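Local coordinates for protein putative glycosylhydrolase (Parabacteroides distasonis, PDB 3S5Q) that probably acts as a hydrolase of the 3-keto-disaccharide hydrolase family, built on a concanavalin A-like beta sandwich, with its actual substrate not established, at residues 78-83 with 145-150; 119-124 with 162-167. One frame throughout, in Å; residues are numbered along the deposited sequence. Where two conformers were deposited one is given.

Contact 1 of 2, residues 78-83 with 145-150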
loop_
_atom_site.group_PDB
_atom_site.type_symbol
_atom_site.label_atom_id
_atom_site.label_comp_id
_atom_site.label_asym_id
_atom_site.label_seq_id
_atom_site.Cartn_x
_atom_site.Cartn_y
_atom_site.Cartn_z
ATOM N N VAL A 78 -1.850 1.244 1.375
ATOM C CA VAL A 78 -2.074 1.656 0.013
ATOM C C VAL A 78 -3.377 0.984 -0.406
ATOM O O VAL A 78 -3.580 -0.198 -0.167
ATOM C CB VAL A 78 -0.930 1.223 -0.925
ATOM C CG1 VAL A 78 -1.218 1.700 -2.389
ATOM C CG2 VAL A 78 0.415 1.748 -0.410
ATOM N N VAL A 79 -4.262 1.770 -1.004
ATOM C CA VAL A 79 -5.564 1.316 -1.395
ATOM C C VAL A 79 -5.651 1.275 -2.934
ATOM O O VAL A 79 -5.359 2.256 -3.621
ATOM C CB VAL A 79 -6.636 2.262 -0.790
ATOM C CG1 VAL A 79 -8.074 1.849 -1.243
ATOM C CG2 VAL A 79 -6.516 2.337 0.777
ATOM N N ILE A 80 -6.039 0.132 -3.485
ATOM C CA ILE A 80 -6.194 0.019 -4.927
ATOM C C ILE A 80 -7.620 -0.432 -5.253
ATOM O O ILE A 80 -8.373 -0.844 -4.363
ATOM C CB ILE A 80 -5.145 -0.921 -5.546
ATOM C CG1 ILE A 80 -5.342 -2.378 -5.047
ATOM C CG2 ILE A 80 -3.724 -0.363 -5.268
ATOM C CD1 ILE A 80 -4.529 -3.485 -5.745
ATOM N N TYR A 81 -7.979 -0.273 -6.514
ATOM C CA TYR A 81 -9.260 -0.703 -7.029
ATOM C C TYR A 81 -10.430 -0.065 -6.253
ATOM O O TYR A 81 -11.446 -0.710 -6.002
ATOM C CB TYR A 81 -9.329 -2.209 -6.975
ATOM C CG TYR A 81 -8.289 -2.976 -7.790
ATOM C CD1 TYR A 81 -7.491 -2.360 -8.765
ATOM C CD2 TYR A 81 -8.229 -4.376 -7.695
ATOM C CE1 TYR A 81 -6.595 -3.104 -9.553
ATOM C CE2 TYR A 81 -7.363 -5.113 -8.469
ATOM C CZ TYR A 81 -6.552 -4.482 -9.397
ATOM O OH TYR A 81 -5.709 -5.250 -10.159
ATOM N N CYS A 82 -10.276 1.199 -5.858
ATOM C CA CYS A 82 -11.336 1.878 -5.089
ATOM C C CYS A 82 -12.417 2.417 -6.006
ATOM O O CYS A 82 -12.171 3.271 -6.850
ATOM C CB CYS A 82 -10.781 3.026 -4.254
ATOM S SG CYS A 82 -12.055 3.787 -3.220
ATOM N N THR A 83 -13.632 1.932 -5.833
ATOM C CA THR A 83 -14.733 2.377 -6.688
ATOM C C THR A 83 -15.580 3.477 -6.035
ATOM O O THR A 83 -16.490 4.022 -6.674
ATOM C CB THR A 83 -15.610 1.158 -7.028
ATOM O OG1 THR A 83 -16.040 0.570 -5.801
ATOM C CG2 THR A 83 -14.785 0.160 -7.828
ATOM N N GLN A 145 -7.167 -9.588 -11.739
ATOM C CA GLN A 145 -7.312 -10.321 -10.481
ATOM C C GLN A 145 -6.000 -10.849 -9.865
ATOM O O GLN A 145 -5.991 -11.300 -8.706
ATOM C CB GLN A 145 -8.304 -11.441 -10.650
ATOM C CG GLN A 145 -9.714 -10.974 -10.953
ATOM C CD GLN A 145 -10.712 -12.130 -10.962
ATOM O OE1 GLN A 145 -10.622 -13.044 -11.794
ATOM N NE2 GLN A 145 -11.682 -12.087 -10.043
ATOM N N GLN A 146 -4.888 -10.683 -10.574
ATOM C CA GLN A 146 -3.582 -11.138 -10.088
ATOM C C GLN A 146 -2.839 -10.004 -9.385
ATOM O O GLN A 146 -2.502 -9.002 -10.006
ATOM C CB GLN A 146 -2.785 -11.753 -11.270
ATOM C CG GLN A 146 -1.442 -12.398 -10.851
ATOM C CD GLN A 146 -1.607 -13.480 -9.769
ATOM O OE1 GLN A 146 -2.459 -14.367 -9.886
ATOM N NE2 GLN A 146 -0.789 -13.405 -8.726
ATOM N N ILE A 147 -2.636 -10.156 -8.075
ATOM C CA ILE A 147 -2.013 -9.135 -7.238
ATOM C C ILE A 147 -0.675 -9.681 -6.748
ATOM O O ILE A 147 -0.642 -10.762 -6.205
ATOM C CB ILE A 147 -2.866 -8.764 -6.018
ATOM C CG1 ILE A 147 -4.312 -8.403 -6.455
ATOM C CG2 ILE A 147 -2.164 -7.644 -5.182
ATOM C CD1 ILE A 147 -4.389 -7.387 -7.617
ATOM N N ASP A 148 0.398 -8.931 -6.967
ATOM C CA ASP A 148 1.726 -9.292 -6.486
ATOM C C ASP A 148 2.358 -8.135 -5.753
ATOM O O ASP A 148 2.321 -7.016 -6.223
ATOM C CB ASP A 148 2.594 -9.772 -7.639
ATOM C CG ASP A 148 2.169 -11.155 -8.129
ATOM O OD1 ASP A 148 2.595 -12.164 -7.503
ATOM O OD2 ASP A 148 1.379 -11.220 -9.093
ATOM N N ILE A 149 2.887 -8.431 -4.567
ATOM C CA ILE A 149 3.500 -7.422 -3.717
ATOM C C ILE A 149 4.958 -7.782 -3.441
ATOM O O ILE A 149 5.272 -8.888 -2.986
ATOM C CB ILE A 149 2.728 -7.267 -2.385
ATOM C CG1 ILE A 149 1.262 -6.885 -2.686
ATOM C CG2 ILE A 149 3.419 -6.236 -1.490
ATOM C CD1 ILE A 149 0.330 -7.165 -1.573
ATOM N N GLU A 150 5.833 -6.821 -3.710
ATOM C CA GLU A 150 7.248 -6.904 -3.464
ATOM C C GLU A 150 7.550 -5.904 -2.362
ATOM O O GLU A 150 7.050 -4.780 -2.398
ATOM C CB GLU A 150 8.020 -6.501 -4.735
ATOM C CG GLU A 150 9.505 -6.781 -4.661
ATOM C CD GLU A 150 9.800 -8.170 -5.141
ATOM O OE1 GLU A 150 8.820 -8.858 -5.553
ATOM O OE2 GLU A 150 10.995 -8.565 -5.115
#
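Ile147 reaches from one sheet of the beta sandwich to the other and meets Ile80 and Tyr81, two consecutive residues that both face it. Its CB, on strand 146-151, points across the interior. There the chain forks: CG2 lies anti to the backbone N and stops 4.8 Å from Ile80 CD1, while CG1 lies beside the backbone N (chi1 -52°) and bears CD1, the methyl that makes the contacts. Ile147 CD1 sits 3.6 Å from Tyr81 OH and 3.8 Å from Tyr81 CE2, approaching the phenol end of the ring obliquely, and it is 4.3 Å from Ile80 CD1. That same Ile80 methyl lies over the centre of the Tyr81 ring, 4.1 Å above its plane, and so covers one face of the tyrosine as well as meeting Ile147.

Two neighbours on one strand normally point to opposite faces; here the chain turns a corner at Tyr81, whose positive phi of 57° brings its side chain round to the side already used by Ile80. Ala142 of strand 135-143 touches both residues and extends the apolar layer. On the other face of strand 146-151, Gln146 NE2 makes a nearly straight hydrogen bond to Asp148 OD2 (3.1 Å, 165°), and Asp148 OD1 is hydrogen-bonded to Ser158 OG and His155 NE2.

As a worked example of how two sheets pack, the contact is made of methyls and an aromatic ring, without a hydrogen bond between its segments. The one buried polar atom among the touching side chains, Tyr81 OH, is satisfied by the carbonyl of Gly144, just before Gln145. At this point, then, the sheets meet through directionless van der Waals packing, while one hydrogen bond, to Gly144 O, helps to place the hydroxyl.

Contact 2 of 2, residues 119-124 with 162-167. With EDO (1,2-ethanediol), chain E; EDO (1,2-ethanediol), chain G.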
loop_
_atom_site.group_PDB
_atom_site.type_symbol
_atom_site.label_atom_id
_atom_site.label_comp_id
_atom_site.label_asym_id
_atom_site.label_seq_id
_atom_site.Cartn_x
_atom_site.Cartn_y
_atom_site.Cartn_z
ATOM N N GLY A 119 -6.444 -8.479 5.752
ATOM C CA GLY A 119 -7.594 -9.313 6.162
ATOM C C GLY A 119 -7.852 -10.521 5.268
ATOM O O GLY A 119 -8.735 -11.345 5.591
ATOM N N HIS A 120 -7.057 -10.666 4.193
ATOM C CA HIS A 120 -7.226 -11.713 3.194
ATOM C C HIS A 120 -6.008 -12.618 2.952
ATOM O O HIS A 120 -6.163 -13.837 2.789
ATOM C CB HIS A 120 -7.700 -11.093 1.829
ATOM C CG HIS A 120 -9.029 -10.379 1.938
ATOM N ND1 HIS A 120 -9.179 -9.172 2.606
ATOM C CD2 HIS A 120 -10.270 -10.724 1.496
ATOM C CE1 HIS A 120 -10.455 -8.812 2.572
ATOM N NE2 HIS A 120 -11.139 -9.726 1.883
ATOM N N LYS A 121 -4.825 -12.032 2.838
ATOM C CA LYS A 121 -3.600 -12.820 2.634
ATOM C C LYS A 121 -2.379 -12.075 3.148
ATOM O O LYS A 121 -2.121 -10.919 2.742
ATOM C CB LYS A 121 -3.415 -13.198 1.155
ATOM C CG LYS A 121 -2.164 -14.126 0.984
ATOM C CD LYS A 121 -2.182 -14.953 -0.219
ATOM C CE LYS A 121 -1.187 -16.123 -0.130
ATOM N NZ LYS A 121 -0.975 -16.786 -1.506
ATOM N N GLY A 122 -1.644 -12.738 4.052
ATOM C CA GLY A 122 -0.437 -12.174 4.653
ATOM C C GLY A 122 0.868 -12.439 3.895
ATOM O O GLY A 122 0.899 -13.165 2.909
ATOM N N ALA A 123 1.963 -11.858 4.394
ATOM C CA ALA A 123 3.284 -12.055 3.805
ATOM C C ALA A 123 3.805 -13.500 3.960
ATOM O O ALA A 123 3.481 -14.225 4.931
ATOM C CB ALA A 123 4.294 -11.049 4.369
ATOM N N ASN A 124 4.612 -13.934 3.000
ATOM C CA ASN A 124 5.170 -15.275 3.107
ATOM C C ASN A 124 6.363 -15.352 4.070
ATOM O O ASN A 124 6.871 -16.450 4.358
ATOM C CB ASN A 124 5.436 -15.900 1.736
ATOM C CG ASN A 124 6.431 -15.134 0.890
ATOM O OD1 ASN A 124 7.185 -14.258 1.365
ATOM N ND2 ASN A 124 6.436 -15.465 -0.411
ATOM N N ALA A 162 -9.627 -14.262 -7.773
ATOM C CA ALA A 162 -10.652 -15.220 -8.153
ATOM C C ALA A 162 -10.872 -16.330 -7.119
ATOM O O ALA A 162 -11.938 -16.900 -7.086
ATOM C CB ALA A 162 -10.350 -15.829 -9.530
ATOM N N ASP A 163 -9.856 -16.632 -6.304
ATOM C CA ASP A 163 -9.940 -17.652 -5.254
ATOM C C ASP A 163 -10.852 -17.219 -4.077
ATOM O O ASP A 163 -11.343 -18.061 -3.331
ATOM C CB ASP A 163 -8.540 -17.983 -4.704
ATOM C CG ASP A 163 -7.599 -18.584 -5.746
ATOM O OD1 ASP A 163 -8.041 -18.964 -6.841
ATOM O OD2 ASP A 163 -6.400 -18.693 -5.439
ATOM N N TRP A 164 -11.048 -15.908 -3.907
ATOM C CA TRP A 164 -11.849 -15.357 -2.825
ATOM C C TRP A 164 -13.340 -15.345 -3.168
ATOM O O TRP A 164 -13.949 -14.290 -3.332
ATOM C CB TRP A 164 -11.342 -13.986 -2.438
ATOM C CG TRP A 164 -10.197 -14.087 -1.437
ATOM C CD1 TRP A 164 -10.293 -13.988 -0.086
ATOM C CD2 TRP A 164 -8.814 -14.402 -1.719
ATOM N NE1 TRP A 164 -9.050 -14.187 0.507
ATOM C CE2 TRP A 164 -8.130 -14.455 -0.479
ATOM C CE3 TRP A 164 -8.096 -14.664 -2.896
ATOM C CZ2 TRP A 164 -6.739 -14.730 -0.387
ATOM C CZ3 TRP A 164 -6.746 -14.965 -2.808
ATOM C CH2 TRP A 164 -6.076 -14.985 -1.561
ATOM N N THR A 165 -13.938 -16.532 -3.262
ATOM C CA THR A 165 -15.360 -16.636 -3.593
ATOM C C THR A 165 -16.292 -16.330 -2.399
ATOM O O THR A 165 -17.489 -16.047 -2.592
ATOM C CB THR A 165 -15.680 -18.014 -4.174
ATOM O OG1 THR A 165 -15.173 -19.028 -3.315
ATOM C CG2 THR A 165 -15.054 -18.137 -5.540
ATOM N N SER A 166 -15.738 -16.369 -1.190
ATOM C CA SER A 166 -16.454 -15.927 0.052
ATOM C C SER A 166 -16.061 -14.515 0.492
ATOM O O SER A 166 -14.868 -14.187 0.471
ATOM C CB SER A 166 -16.176 -16.896 1.221
ATOM O OG SER A 166 -16.715 -16.428 2.482
ATOM N N GLY A 167 -17.056 -13.702 0.906
ATOM C CA GLY A 167 -16.818 -12.411 1.576
ATOM C C GLY A 167 -16.426 -12.481 3.048
ATOM O O GLY A 167 -15.983 -11.462 3.650
HETATM C C1 EDO E . 4.341 -15.523 -2.720
HETATM O O1 EDO E . 5.155 -16.107 -3.762
HETATM C C2 EDO E . 3.393 -16.502 -2.008
HETATM O O2 EDO E . 2.235 -15.819 -1.486
HETATM C C1 EDO G . -18.105 -20.228 -0.633
HETATM O O1 EDO G . -16.933 -20.201 -1.443
HETATM C C2 EDO G . -17.965 -21.230 0.521
HETATM O O2 EDO G . -18.071 -20.683 1.800
#
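A classic beta bulge formed by His120 and Lys121 packs against Trp164, the central residue of an inverse gamma turn, so that an indole from one irregular loop fits against the other. The indole presents its edge to the bulge backbone: His120 O lies near the indole plane, 3.3 Å from Trp164 CZ2. Beside it His120 CB approaches Trp164 NE1 at 3.6 Å. With His120 CG beside the backbone N and anti to the carbonyl carbon (chi1 -61°), the imidazole receives Trp164 CD1 at its own edge, 3.6 Å from His120 CD2, and the planes of the two rings are inclined at 55°. Lys121 passes at about a right angle to the tryptophan side chain, touching it with aliphatic carbons: CB is 4.0 Å from Trp164 CZ2.

The extended lysine continues beyond the indole, where NZ makes a hydrogen bond to Ser158 O and a weak one to an ethanediol, probably from the crystallisation liquor. The buried Trp164 NE1 is satisfied by Asn170 OD1; the ND2 of the same asparagine bonds to Gly119 O, giving the loops a polar bridge. His120 is held through ND1 by Tyr118 O, and its ring stacks on Tyr184.

The loop carrying 119-124 runs between strands 93-98 and 135-143, and that carrying 162-167 between strands 154-160 and 192-195; Ala159 of strand 154-160 touches both Lys121 and Trp164.

From the N terminus, the chain passes first through 78-83 in the five-stranded sheet, then through 119-124 in a long loop. It reaches 145-150 in the larger sheet, closing contact 1 across 61 intervening residues, and only afterwards 162-167, which closes contact 2 across 37. The segments thus alternate, and the two closures cross. Contact 1 joins the faces of the sandwich; contact 2 joins loops farther from the centre of the chain. Strand 154-160, paired with 146-151, lies between segments 145-150 and 162-167 in sequence, and Ser158 serves both neighbourhoods, bonding Asp148 and Lys121. The contacts also touch directly, with Gln145 OE1 packed 3.6 Å from Ala162 CB.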